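Local coordinates for protein carbonic anhydrase (Unidentified, PDB 3R1W) that probably catalyses the reversible hydration of carbon dioxide to bicarbonate, as a gamma-class carbonic anhydrase built on a left-handed beta-helix, at residues P87-D92 with G104-N109; G108-I113 with V125-I130. One frame throughout, in Å; residues are numbered along the deposited sequence.

How the contacts relate
Contacts 1 and 2 join neighbouring turns of one left-handed beta-helix, and their centres lie 9 Å apart. Contact 1 pairs strands 88-90 and 106-107 on one wall. Contact 2 takes the next step at the corner that follows. The two share Gly108 and Asn109, where the chain leaves strand 106-107 and turns toward strand 111-113. Two backbone pairs tie them further: Thr106 O to Val125 N at 2.8 Å and Asp92 O to Arg110 N at 2.9 Å, both probable hydrogen bonds. Inside the helix, Ile107 CD1 packs on Ile113 CD1 at 3.4 Å. No other chain of the assembly touches either contact.

Contact 1 (P87-D92 with G104-N109); sequences PLIIGD and GCTIGN
Two successive rungs of the left-handed beta-helix meet on one wall, with strand 88-90 parallel to strand 106-107. Ile89 pairs with Thr106 and Ile90 with Ile107. The backbone of Ile89 is held at both ends. Ile89 N donates to Cys105 O at 3.1 Å, and the bond is nearly straight. Ile89 O accepts Ile107 N at 2.8 Å. Further along, Gly91 N is shared between Ile107 O and Gly108 O, and both bonds are weak.

The interior side carries Leu88, Ile90, Cys105 and Ile107. Leu88 CG stands opposite its backbone N (chi1 177°), which brings CD1 to Cys105 SG at 3.6 Å. Ile90 and Ile107 share nearly the same torsions, lie side by side and point the same way. Ile90 CG1 meets Ile107 CD1 at 4.1 Å, and Leu102 touches both residues. Ile89 and Thr106 stand on the other face.

At the corner the side chain of Asn109 takes over the role of a strand carbonyl. Asn109 OD1 accepts Asp92 N at 2.9 Å, with the N-H pointing almost straight at it (169°). The donor is tilted 22° from the amide's carbonyl plane. Asn109 OD1 also lies 3.4 Å from Gly91 CA, and there is probably no room for a side chain on Gly91. The Asp92 carboxylate and the Asn109 amide lie side by side with their planes nearly parallel, one layered over the other. Asp92 OD1 turns to Ala63 N on the preceding rung, much as Asn109 OD1 turns to Asp92 N.

The same side-chain-to-backbone link is thus repeated from rung to rung. It gives amide N-H groups acceptors where the strand ladder ends, and the stacked isoleucines add an apolar grip inside the helix.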
ATOM      1  N   PRO B  87       2.744  17.467  13.057  1.00  9.18           N
ATOM      2  CA  PRO B  87       1.732  16.530  13.542  1.00  6.19           C
ATOM      3  C   PRO B  87       0.724  16.281  12.430  1.00  6.95           C
ATOM      4  O   PRO B  87       0.846  16.873  11.356  1.00  9.64           O
ATOM      5  CB  PRO B  87       1.074  17.310  14.672  1.00 10.23           C
ATOM      6  CG  PRO B  87       1.161  18.738  14.204  1.00 10.06           C
ATOM      7  CD  PRO B  87       2.468  18.853  13.485  1.00  9.19           C
ATOM      8  N   LEU B  88      -0.253  15.422  12.692  1.00  8.07           N
ATOM      9  CA  LEU B  88      -1.281  15.107  11.711  1.00  8.23           C
ATOM     10  C   LEU B  88      -2.643  15.441  12.303  1.00  5.98           C
ATOM     11  O   LEU B  88      -3.051  14.861  13.311  1.00  8.38           O
ATOM     12  CB  LEU B  88      -1.207  13.622  11.342  1.00  9.45           C
ATOM     13  CG  LEU B  88      -2.244  13.068  10.366  1.00 11.58           C
ATOM     14  CD1 LEU B  88      -2.205  13.831   9.056  1.00 11.15           C
ATOM     15  CD2 LEU B  88      -1.960  11.585  10.148  1.00 10.21           C
ATOM     16  N   ILE B  89      -3.347  16.375  11.668  1.00  7.84           N
ATOM     17  CA  ILE B  89      -4.621  16.858  12.183  1.00 10.48           C
ATOM     18  C   ILE B  89      -5.678  16.655  11.106  1.00  9.99           C
ATOM     19  O   ILE B  89      -5.507  17.136   9.989  1.00  8.78           O
ATOM     20  CB  ILE B  89      -4.541  18.356  12.523  1.00 10.95           C
ATOM     21  CG1 ILE B  89      -3.451  18.599  13.573  1.00 12.55           C
ATOM     22  CG2 ILE B  89      -5.893  18.871  13.018  1.00 16.60           C
ATOM     23  CD1 ILE B  89      -3.732  17.912  14.893  1.00 12.28           C
ATOM     24  N   ILE B  90      -6.743  15.929  11.441  1.00  9.24           N
ATOM     25  CA  ILE B  90      -7.798  15.601  10.479  1.00 10.47           C
ATOM     26  C   ILE B  90      -9.177  15.895  11.066  1.00  9.37           C
ATOM     27  O   ILE B  90      -9.454  15.534  12.198  1.00  9.09           O
ATOM     28  CB  ILE B  90      -7.723  14.106  10.064  1.00  6.84           C
ATOM     29  CG1 ILE B  90      -6.380  13.809   9.398  1.00  3.71           C
ATOM     30  CG2 ILE B  90      -8.853  13.765   9.098  1.00  9.42           C
ATOM     31  CD1 ILE B  90      -6.065  12.310   9.284  1.00  8.51           C
ATOM     32  N   GLY B  91     -10.052  16.549  10.303  1.00 11.83           N
ATOM     33  CA  GLY B  91     -11.337  16.963  10.854  1.00 11.31           C
ATOM     34  C   GLY B  91     -12.435  15.913  10.794  1.00 13.63           C
ATOM     35  O   GLY B  91     -12.153  14.713  10.807  1.00  8.01           O
ATOM     36  N   ASP B  92     -13.686  16.376  10.734  1.00 11.28           N
ATOM     37  CA  ASP B  92     -14.874  15.515  10.723  1.00  9.89           C
ATOM     38  C   ASP B  92     -15.350  15.219   9.302  1.00  8.65           C
ATOM     39  O   ASP B  92     -15.128  16.013   8.391  1.00 10.48           O
ATOM     40  CB  ASP B  92     -16.054  16.195  11.433  1.00 14.81           C
ATOM     41  CG  ASP B  92     -15.679  16.822  12.759  1.00 22.94           C
ATOM     42  OD1 ASP B  92     -14.859  16.248  13.501  1.00 15.20           O
ATOM     43  OD2 ASP B  92     -16.236  17.899  13.069  1.00 23.21           O
ATOM     44  N   GLY B 104       2.066  14.244   8.192  1.00  7.64           N
ATOM     45  CA  GLY B 104       2.334  15.544   8.787  1.00  8.30           C
ATOM     46  C   GLY B 104       1.509  16.695   8.259  1.00 10.11           C
ATOM     47  O   GLY B 104       1.966  17.844   8.275  1.00  9.71           O
ATOM     48  N   CYS B 105       0.287  16.406   7.824  1.00 10.37           N
ATOM     49  CA  CYS B 105      -0.536  17.421   7.177  1.00 10.76           C
ATOM     50  C   CYS B 105      -1.734  17.840   8.021  1.00  9.96           C
ATOM     51  O   CYS B 105      -1.981  17.298   9.101  1.00 10.21           O
ATOM     52  CB  CYS B 105      -0.998  16.932   5.794  1.00 10.16           C
ATOM     53  SG  CYS B 105      -1.824  15.311   5.810  1.00 11.09           S
ATOM     54  N   THR B 106      -2.475  18.824   7.523  1.00  9.66           N
ATOM     55  CA  THR B 106      -3.692  19.253   8.174  1.00  8.08           C
ATOM     56  C   THR B 106      -4.840  19.139   7.182  1.00 10.26           C
ATOM     57  O   THR B 106      -4.719  19.564   6.034  1.00 12.18           O
ATOM     58  CB  THR B 106      -3.568  20.702   8.679  1.00 10.87           C
ATOM     59  OG1 THR B 106      -2.541  20.761   9.674  1.00 11.63           O
ATOM     60  CG2 THR B 106      -4.866  21.166   9.310  1.00 15.48           C
ATOM     61  N   ILE B 107      -5.938  18.538   7.629  1.00  9.00           N
ATOM     62  CA  ILE B 107      -7.105  18.325   6.774  1.00  7.93           C
ATOM     63  C   ILE B 107      -8.355  18.791   7.501  1.00 11.87           C
ATOM     64  O   ILE B 107      -8.584  18.418   8.655  1.00 12.83           O
ATOM     65  CB  ILE B 107      -7.263  16.830   6.383  1.00  7.52           C
ATOM     66  CG1 ILE B 107      -6.071  16.372   5.538  1.00  9.77           C
ATOM     67  CG2 ILE B 107      -8.572  16.611   5.615  1.00 12.06           C
ATOM     68  CD1 ILE B 107      -5.888  14.874   5.491  1.00 16.74           C
ATOM     69  N   GLY B 108      -9.168  19.608   6.832  1.00 13.32           N
ATOM     70  CA  GLY B 108     -10.348  20.183   7.457  1.00 13.70           C
ATOM     71  C   GLY B 108     -11.528  19.231   7.546  1.00 12.57           C
ATOM     72  O   GLY B 108     -11.348  18.019   7.665  1.00 12.58           O
ATOM     73  N   ASN B 109     -12.740  19.785   7.480  1.00 11.03           N
ATOM     74  CA  ASN B 109     -13.962  18.991   7.553  1.00 11.58           C
ATOM     75  C   ASN B 109     -14.591  18.768   6.183  1.00 12.69           C
ATOM     76  O   ASN B 109     -14.488  19.617   5.303  1.00 12.08           O
ATOM     77  CB  ASN B 109     -14.994  19.682   8.449  1.00  9.41           C
ATOM     78  CG  ASN B 109     -14.446  20.041   9.812  1.00 17.96           C
ATOM     79  OD1 ASN B 109     -13.769  19.241  10.460  1.00 13.43           O
ATOM     80  ND2 ASN B 109     -14.741  21.257  10.261  1.00 20.46           N
TER

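Contact 2 (G108-I113 with V125-I130); sequences GNRVLI and VEDEVI
Glu128 OE2 is gripped by two arginines: Arg110 across the contact and Arg165 of helix 162-184. Arg110 NE donates to Glu128 OE2 at 2.8 Å, in a salt bridge. The oxygen lies near the guanidinium plane and uses its anti lone pair. Arg110 NH2 adds a weak bond to it. A bend at chi3 (-60°) folds the arginine so that its NE edge faces the carboxylate, whose plane is turned 76° from the guanidinium. A leucine in place of Arg110 would probably leave Glu128 OE2 with Arg165 as its remaining charged mate and deprive the water of one donor.

That water accepts from Asn109 ND2 and Arg110 NH2 and donates to Asp127 OD2. Asp127 OD1 receives Asn109 N at 2.9 Å from above the carboxylate plane. Backbone bonds continue on both sides of the corner, from Gly108 N to Val125 O at 2.8 Å and from Leu112 N to Val129 O at 3.1 Å. Val111 CG2 sits 3.4 Å from Glu126 O, a buried carbonyl with no polar partner.

Val111 packs on Val94 of strand 94-96, and Val125 on Leu143 of strand 142-143. On the outer side, Phe168 of helix 162-184 touches Arg110, Glu128 and Ile130.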
ATOM      1  N   GLY B 108      -9.168  19.608   6.832  1.00 13.32           N
ATOM      2  CA  GLY B 108     -10.348  20.183   7.457  1.00 13.70           C
ATOM      3  C   GLY B 108     -11.528  19.231   7.546  1.00 12.57           C
ATOM      4  O   GLY B 108     -11.348  18.019   7.665  1.00 12.58           O
ATOM      5  N   ASN B 109     -12.740  19.785   7.480  1.00 11.03           N
ATOM      6  CA  ASN B 109     -13.962  18.991   7.553  1.00 11.58           C
ATOM      7  C   ASN B 109     -14.591  18.768   6.183  1.00 12.69           C
ATOM      8  O   ASN B 109     -14.488  19.617   5.303  1.00 12.08           O
ATOM      9  CB  ASN B 109     -14.994  19.682   8.449  1.00  9.41           C
ATOM     10  CG  ASN B 109     -14.446  20.041   9.812  1.00 17.96           C
ATOM     11  OD1 ASN B 109     -13.769  19.241  10.460  1.00 13.43           O
ATOM     12  ND2 ASN B 109     -14.741  21.257  10.261  1.00 20.46           N
ATOM     13  N   ARG B 110     -15.267  17.631   6.025  1.00 10.34           N
ATOM     14  CA  ARG B 110     -16.013  17.321   4.806  1.00 12.55           C
ATOM     15  C   ARG B 110     -15.068  17.328   3.608  1.00 13.60           C
ATOM     16  O   ARG B 110     -15.118  18.206   2.749  1.00 14.57           O
ATOM     17  CB  ARG B 110     -17.193  18.293   4.628  1.00 12.12           C
ATOM     18  CG  ARG B 110     -18.223  18.176   5.739  1.00 12.14           C
ATOM     19  CD  ARG B 110     -19.412  19.117   5.526  1.00 12.30           C
ATOM     20  NE  ARG B 110     -18.993  20.513   5.475  1.00 15.66           N
ATOM     21  CZ  ARG B 110     -18.722  21.267   6.537  1.00 26.08           C
ATOM     22  NH1 ARG B 110     -18.819  20.767   7.763  1.00 26.44           N
ATOM     23  NH2 ARG B 110     -18.347  22.531   6.371  1.00 31.70           N
ATOM     24  N   VAL B 111     -14.175  16.345   3.592  1.00 10.26           N
ATOM     25  CA  VAL B 111     -13.110  16.269   2.604  1.00  8.41           C
ATOM     26  C   VAL B 111     -13.043  14.841   2.060  1.00  7.72           C
ATOM     27  O   VAL B 111     -13.191  13.878   2.818  1.00  9.89           O
ATOM     28  CB  VAL B 111     -11.750  16.654   3.240  1.00 10.99           C
ATOM     29  CG1 VAL B 111     -10.606  16.385   2.287  1.00 10.07           C
ATOM     30  CG2 VAL B 111     -11.758  18.129   3.667  1.00 15.86           C
ATOM     31  N   LEU B 112     -12.847  14.720   0.748  1.00  7.17           N
ATOM     32  CA  LEU B 112     -12.656  13.433   0.091  1.00  9.41           C
ATOM     33  C   LEU B 112     -11.199  13.295  -0.296  1.00 13.68           C
ATOM     34  O   LEU B 112     -10.709  14.045  -1.138  1.00 15.22           O
ATOM     35  CB  LEU B 112     -13.495  13.368  -1.185  1.00 13.47           C
ATOM     36  CG  LEU B 112     -14.598  12.330  -1.351  1.00 26.96           C
ATOM     37  CD1 LEU B 112     -15.163  12.423  -2.766  1.00 17.39           C
ATOM     38  CD2 LEU B 112     -14.075  10.928  -1.075  1.00 25.32           C
ATOM     39  N   ILE B 113     -10.502  12.337   0.302  1.00 10.15           N
ATOM     40  CA  ILE B 113      -9.133  12.048  -0.113  1.00 10.80           C
ATOM     41  C   ILE B 113      -9.147  10.759  -0.933  1.00 14.86           C
ATOM     42  O   ILE B 113      -9.436   9.693  -0.406  1.00 11.91           O
ATOM     43  CB  ILE B 113      -8.181  11.949   1.096  1.00  9.67           C
ATOM     44  CG1 ILE B 113      -8.047  13.325   1.763  1.00 15.10           C
ATOM     45  CG2 ILE B 113      -6.794  11.456   0.664  1.00 11.85           C
ATOM     46  CD1 ILE B 113      -7.763  13.253   3.214  1.00 22.06           C
ATOM     47  N   VAL B 125      -5.271  21.126   3.811  1.00 11.99           N
ATOM     48  CA  VAL B 125      -6.458  20.926   2.991  1.00  8.41           C
ATOM     49  C   VAL B 125      -7.657  21.557   3.686  1.00 11.04           C
ATOM     50  O   VAL B 125      -8.045  21.144   4.782  1.00 10.66           O
ATOM     51  CB  VAL B 125      -6.726  19.428   2.745  1.00 10.85           C
ATOM     52  CG1 VAL B 125      -7.906  19.244   1.791  1.00 12.51           C
ATOM     53  CG2 VAL B 125      -5.475  18.746   2.193  1.00 10.59           C
ATOM     54  N   GLU B 126      -8.239  22.572   3.058  1.00 11.64           N
ATOM     55  CA  GLU B 126      -9.382  23.259   3.651  1.00 13.45           C
ATOM     56  C   GLU B 126     -10.661  22.409   3.600  1.00 16.63           C
ATOM     57  O   GLU B 126     -10.665  21.305   3.044  1.00 11.35           O
ATOM     58  CB  GLU B 126      -9.574  24.629   2.988  1.00 10.11           C
ATOM     59  CG  GLU B 126      -8.373  25.539   3.202  1.00 14.66           C
ATOM     60  CD  GLU B 126      -8.532  26.922   2.590  1.00 19.51           C
ATOM     61  OE1 GLU B 126      -9.569  27.189   1.946  1.00 18.48           O
ATOM     62  OE2 GLU B 126      -7.607  27.741   2.756  1.00 18.66           O
ATOM     63  N   ASP B 127     -11.733  22.916   4.204  1.00 15.60           N
ATOM     64  CA  ASP B 127     -13.034  22.239   4.197  1.00 11.42           C
ATOM     65  C   ASP B 127     -13.554  22.031   2.783  1.00 10.76           C
ATOM     66  O   ASP B 127     -13.316  22.854   1.902  1.00 12.67           O
ATOM     67  CB  ASP B 127     -14.085  23.082   4.931  1.00 14.29           C
ATOM     68  CG  ASP B 127     -13.821  23.222   6.412  1.00 19.22           C
ATOM     69  OD1 ASP B 127     -12.857  22.616   6.936  1.00 18.10           O
ATOM     70  OD2 ASP B 127     -14.608  23.951   7.062  1.00 18.88           O
ATOM     71  N   GLU B 128     -14.293  20.945   2.580  1.00  7.96           N
ATOM     72  CA  GLU B 128     -15.027  20.731   1.333  1.00 10.51           C
ATOM     73  C   GLU B 128     -14.127  20.756   0.099  1.00 14.20           C
ATOM     74  O   GLU B 128     -14.379  21.469  -0.871  1.00 13.41           O
ATOM     75  CB  GLU B 128     -16.203  21.726   1.238  1.00  8.32           C
ATOM     76  CG  GLU B 128     -17.167  21.543   2.414  1.00 10.01           C
ATOM     77  CD  GLU B 128     -18.381  22.466   2.393  1.00 17.66           C
ATOM     78  OE1 GLU B 128     -18.453  23.372   1.534  1.00 22.90           O
ATOM     79  OE2 GLU B 128     -19.265  22.281   3.257  1.00 20.56           O
ATOM     80  N   VAL B 129     -13.066  19.951   0.153  1.00  7.70           N
ATOM     81  CA  VAL B 129     -12.142  19.801  -0.952  1.00 10.57           C
ATOM     82  C   VAL B 129     -12.173  18.343  -1.393  1.00  7.90           C
ATOM     83  O   VAL B 129     -12.360  17.450  -0.569  1.00 10.03           O
ATOM     84  CB  VAL B 129     -10.699  20.154  -0.505  1.00  9.28           C
ATOM     85  CG1 VAL B 129      -9.679  19.626  -1.501  1.00  9.46           C
ATOM     86  CG2 VAL B 129     -10.561  21.669  -0.279  1.00  8.94           C
ATOM     87  N   ILE B 130     -12.012  18.111  -2.689  1.00  9.42           N
ATOM     88  CA  ILE B 130     -11.830  16.760  -3.211  1.00 11.17           C
ATOM     89  C   ILE B 130     -10.402  16.613  -3.713  1.00 11.85           C
ATOM     90  O   ILE B 130      -9.942  17.410  -4.536  1.00 10.93           O
ATOM     91  CB  ILE B 130     -12.801  16.449  -4.373  1.00 11.29           C
ATOM     92  CG1 ILE B 130     -14.240  16.351  -3.857  1.00  7.82           C
ATOM     93  CG2 ILE B 130     -12.393  15.152  -5.075  1.00 10.53           C
ATOM     94  CD1 ILE B 130     -15.281  16.268  -4.966  1.00  9.45           C
TER
HETATM   95  O   HOH W   1     -16.436  23.298   8.796  1.00 29.41           O